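Local coordinates for DUF3861 domain-containing protein (Pectobacterium atrosepticum SCRI1043, PDB 3CJL) that is of unknown function but forms a two-chain assembly in which a long helix of each DUF3861 subunit packs against its partner, at residues Val53-Lys56 / Leu57-Glu60; Val61-Gln64 / Gln65-His68. All blocks are in the same frame, centred on the assembly; numbering follows the deposited sequence.

Interaction 1. Residues Val53-Lys56 / Leu57-Glu60. With EDO (1,2-ethanediol), chain C.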
# COMPACT_ATOMS: atom_id res chain seq x y z
N VAL A 53 -3.78 2.62 -4.05
CA VAL A 53 -2.35 2.42 -4.35
C VAL A 53 -1.70 1.54 -3.28
O VAL A 53 -0.98 0.59 -3.59
CB VAL A 53 -1.59 3.76 -4.47
CG1 VAL A 53 -0.07 3.55 -4.50
CG2 VAL A 53 -2.05 4.51 -5.71
N GLY A 54 -1.95 1.88 -2.02
CA GLY A 54 -1.38 1.16 -0.90
C GLY A 54 -1.80 -0.29 -0.84
O GLY A 54 -0.95 -1.16 -0.69
N LEU A 55 -3.10 -0.53 -0.99
CA LEU A 55 -3.68 -1.88 -1.03
C LEU A 55 -3.14 -2.80 -2.17
O LEU A 55 -2.87 -3.98 -1.95
CB LEU A 55 -5.19 -1.75 -1.18
CG LEU A 55 -6.07 -2.98 -1.15
CD1 LEU A 55 -5.97 -3.62 0.21
CD2 LEU A 55 -7.49 -2.57 -1.47
N LYS A 56 -3.03 -2.26 -3.39
CA LYS A 56 -2.47 -3.00 -4.52
C LYS A 56 -0.98 -3.29 -4.33
O LYS A 56 -0.52 -4.36 -4.69
CB LYS A 56 -2.69 -2.28 -5.85
CG LYS A 56 -4.13 -1.95 -6.25
CD LYS A 56 -5.16 -3.05 -6.03
CE LYS A 56 -5.04 -4.17 -6.99
NZ LYS A 56 -6.23 -5.10 -6.80
N LEU A 57 -0.22 -2.35 -3.77
CA LEU A 57 1.19 -2.58 -3.48
C LEU A 57 1.37 -3.69 -2.46
O LEU A 57 2.06 -4.64 -2.74
CB LEU A 57 1.90 -1.31 -2.99
CG LEU A 57 2.24 -0.26 -4.05
CD1 LEU A 57 2.78 1.01 -3.37
CD2 LEU A 57 3.22 -0.81 -5.09
N PHE A 58 0.74 -3.58 -1.29
CA PHE A 58 0.96 -4.61 -0.26
C PHE A 58 0.26 -5.93 -0.58
O PHE A 58 0.81 -6.98 -0.30
CB PHE A 58 0.81 -4.05 1.19
CG PHE A 58 -0.49 -4.36 1.88
CD1 PHE A 58 -0.66 -5.59 2.51
CD2 PHE A 58 -1.46 -3.38 2.05
CE1 PHE A 58 -1.83 -5.88 3.19
CE2 PHE A 58 -2.64 -3.65 2.76
CZ PHE A 58 -2.82 -4.90 3.32
N GLY A 59 -0.88 -5.87 -1.27
CA GLY A 59 -1.61 -7.06 -1.70
C GLY A 59 -0.89 -7.92 -2.72
O GLY A 59 -0.93 -9.14 -2.63
N GLU A 60 -0.25 -7.28 -3.69
CA GLU A 60 0.63 -7.95 -4.64
C GLU A 60 1.79 -8.69 -3.96
O GLU A 60 2.10 -9.82 -4.32
CB GLU A 60 1.15 -6.92 -5.65
CG GLU A 60 2.11 -7.45 -6.70
CD GLU A 60 1.53 -8.60 -7.53
OE1 GLU A 60 0.33 -8.54 -7.89
OE2 GLU A 60 2.30 -9.54 -7.81
C1 EDO C . -11.21 -3.31 -6.95
O1 EDO C . -11.85 -2.52 -5.94
C2 EDO C . -10.00 -4.04 -6.36
O2 EDO C . -9.31 -4.80 -7.37
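Val53-Lys56 and Leu57-Glu60 are consecutive turns of one alpha helix, joined by four i to i+4 backbone bonds. Phe58 N meets Gly54 O at 3.0 Å with a nearly straight N-H...O angle of 174°, whereas Gly59 N reaches Leu55 O at 2.8 Å on a more bent path of 145°. Leu57 N bonds to Val53 O and Glu60 N to Lys56 O, completing the set. On one flank Val53 and Leu57 lie side by side, CG1 of Val53 4.0 Å from CD1 of Leu57; the valine methyl gets there because CG1 stands anti to the backbone N (chi1 169°). This is the middle of helix 45-64, at the heart of the subunit and against the second subunit, where Phe58 meets Phe58 of the other chain. Leu57 and Phe58 also pack on Gly54 of the second subunit, where the missing side chain lets the helices come close. Leu55 CD1 lies 4.2 Å from Phe58 CE2, the two side chains slanting past each other, while Gly54 O sits at the ring edge, 3.6 Å from Phe58 CD2. The long, flexible Lys56 chain bends twice to bring NZ to Asp28 in a salt bridge and, at 3.1 Å, to O2 of a 1,2-ethanediol, probably from the crystallisation liquor.

Interaction 2. Residues Val61-Gln64 / Gln65-His68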
# COMPACT_ATOMS: atom_id res chain seq x y z
N VAL A 61 2.43 -8.07 -2.97
CA VAL A 61 3.54 -8.74 -2.25
C VAL A 61 3.08 -10.00 -1.52
O VAL A 61 3.76 -11.03 -1.53
CB VAL A 61 4.26 -7.79 -1.26
CG1 VAL A 61 5.30 -8.56 -0.45
CG2 VAL A 61 4.94 -6.65 -2.01
N MSE A 62 1.93 -9.92 -0.88
CA MSE A 62 1.34 -11.07 -0.22
C MSE A 62 0.97 -12.18 -1.23
O MSE A 62 1.14 -13.35 -0.90
CB MSE A 62 0.13 -10.64 0.60
CG MSE A 62 0.55 -9.76 1.77
SE MSE A 62 -0.86 -9.42 3.08
CE MSE A 62 -2.38 -9.24 1.87
N MSE A 63 0.49 -11.82 -2.42
CA MSE A 63 0.25 -12.82 -3.49
C MSE A 63 1.55 -13.54 -3.85
O MSE A 63 1.55 -14.73 -4.07
CB MSE A 63 -0.25 -12.18 -4.80
CG MSE A 63 -1.62 -11.53 -4.82
SE MSE A 63 -2.97 -12.53 -3.92
CE MSE A 63 -2.99 -11.52 -2.10
N GLN A 64 2.64 -12.78 -3.93
CA GLN A 64 3.96 -13.35 -4.24
C GLN A 64 4.56 -14.18 -3.09
O GLN A 64 5.35 -15.07 -3.33
CB GLN A 64 4.92 -12.24 -4.61
CG GLN A 64 4.53 -11.54 -5.90
CD GLN A 64 5.38 -10.34 -6.20
OE1 GLN A 64 6.44 -10.16 -5.62
NE2 GLN A 64 4.92 -9.50 -7.12
N GLN A 65 4.17 -13.86 -1.86
CA GLN A 65 4.70 -14.51 -0.66
C GLN A 65 3.59 -15.24 0.11
O GLN A 65 3.55 -15.20 1.33
CB GLN A 65 5.36 -13.44 0.23
CG GLN A 65 6.56 -12.73 -0.41
CD GLN A 65 7.83 -13.58 -0.44
OE1 GLN A 65 8.39 -13.85 -1.50
NE2 GLN A 65 8.29 -14.01 0.72
N ARG A 66 2.71 -15.93 -0.63
CA ARG A 66 1.53 -16.63 -0.09
C ARG A 66 1.85 -17.61 1.05
O ARG A 66 1.09 -17.69 2.01
CB ARG A 66 0.80 -17.39 -1.23
CG ARG A 66 -0.52 -18.05 -0.82
CD ARG A 66 -1.33 -18.69 -1.99
NE ARG A 66 -1.66 -17.68 -2.99
CZ ARG A 66 -2.58 -16.72 -2.84
NH1 ARG A 66 -3.30 -16.60 -1.72
NH2 ARG A 66 -2.76 -15.85 -3.83
N LYS A 67 2.96 -18.33 0.92
CA LYS A 67 3.41 -19.36 1.89
C LYS A 67 4.10 -18.81 3.15
O LYS A 67 4.34 -19.56 4.11
CB LYS A 67 4.35 -20.36 1.19
N HIS A 68 4.42 -17.53 3.14
CA HIS A 68 5.02 -16.84 4.28
C HIS A 68 4.04 -16.91 5.49
O HIS A 68 2.88 -16.55 5.34
CB HIS A 68 5.27 -15.38 3.88
CG HIS A 68 6.29 -14.69 4.71
ND1 HIS A 68 6.46 -14.94 6.06
CD2 HIS A 68 7.18 -13.72 4.39
CE1 HIS A 68 7.42 -14.17 6.53
NE2 HIS A 68 7.86 -13.41 5.54
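Val61 O and Met62 O both accept the backbone N-H of Gln65 where helix 45-64 ends and a type I beta turn, Gln65 to His68, takes over. The bond from Gln65 N to Val61 O is 2.9 Å long and that to Met62 O 3.2 Å; with N-H...O angles of 128° and 129° both are weak, a bifurcated link that combines the i to i+4 and i to i+3 patterns. Gln65 is the first residue to leave helical backbone angles. Accordingly, Arg66 N, although 3.0 Å from Met62 O, is too poorly aligned to continue the helical bonding. The turn supplies its own closure, His68 N donating to Gln65 O at 3.1 Å.

Gln64 and His68 find polar partners outside the two segments. Gln64, with both a donor and an acceptor in its amide, uses NE2 for Glu60 OE2 one turn back and OE1 for Gln47 NE2 of the second subunit. His68 NE2 is bonded to Met41 O of that same subunit. CB and CG of Gln65 lie beside Val61 O, CB at 3.4 Å, and the side chain touches Phe71 of helix 69-72. On the solvent side, Met63, modelled as selenomethionine, and the long Arg66 slant across one another. A crystal neighbour touches Arg66 and may influence its pose. The arginine bends at chi3 (-59°), and its guanidinium, oblique to the selenium, makes a close approach, Arg66 NH2 lying 3.3 Å from Met63 SE.

Going from the N terminus, the antiparallel strands 4-12 and 19-26 and helix 30-37 come before either contact, and helix 45-64 then carries the chain through both. Interaction 1 joins two turns in its middle; interaction 2 begins at the very next residue and covers its last turn and the loop toward helix 69-72. They neither nest nor cross: each is local and neither closes a long loop, the beta turn lying within 65-68. The centres of interactions 1 and 2 are about 12 Å apart. Around interaction 1 lie strand 19-26, helix 30-37 and helix 75-86, whereas interaction 2 adjoins helix 69-72. Both share helix 45-64, and both also touch the second subunit.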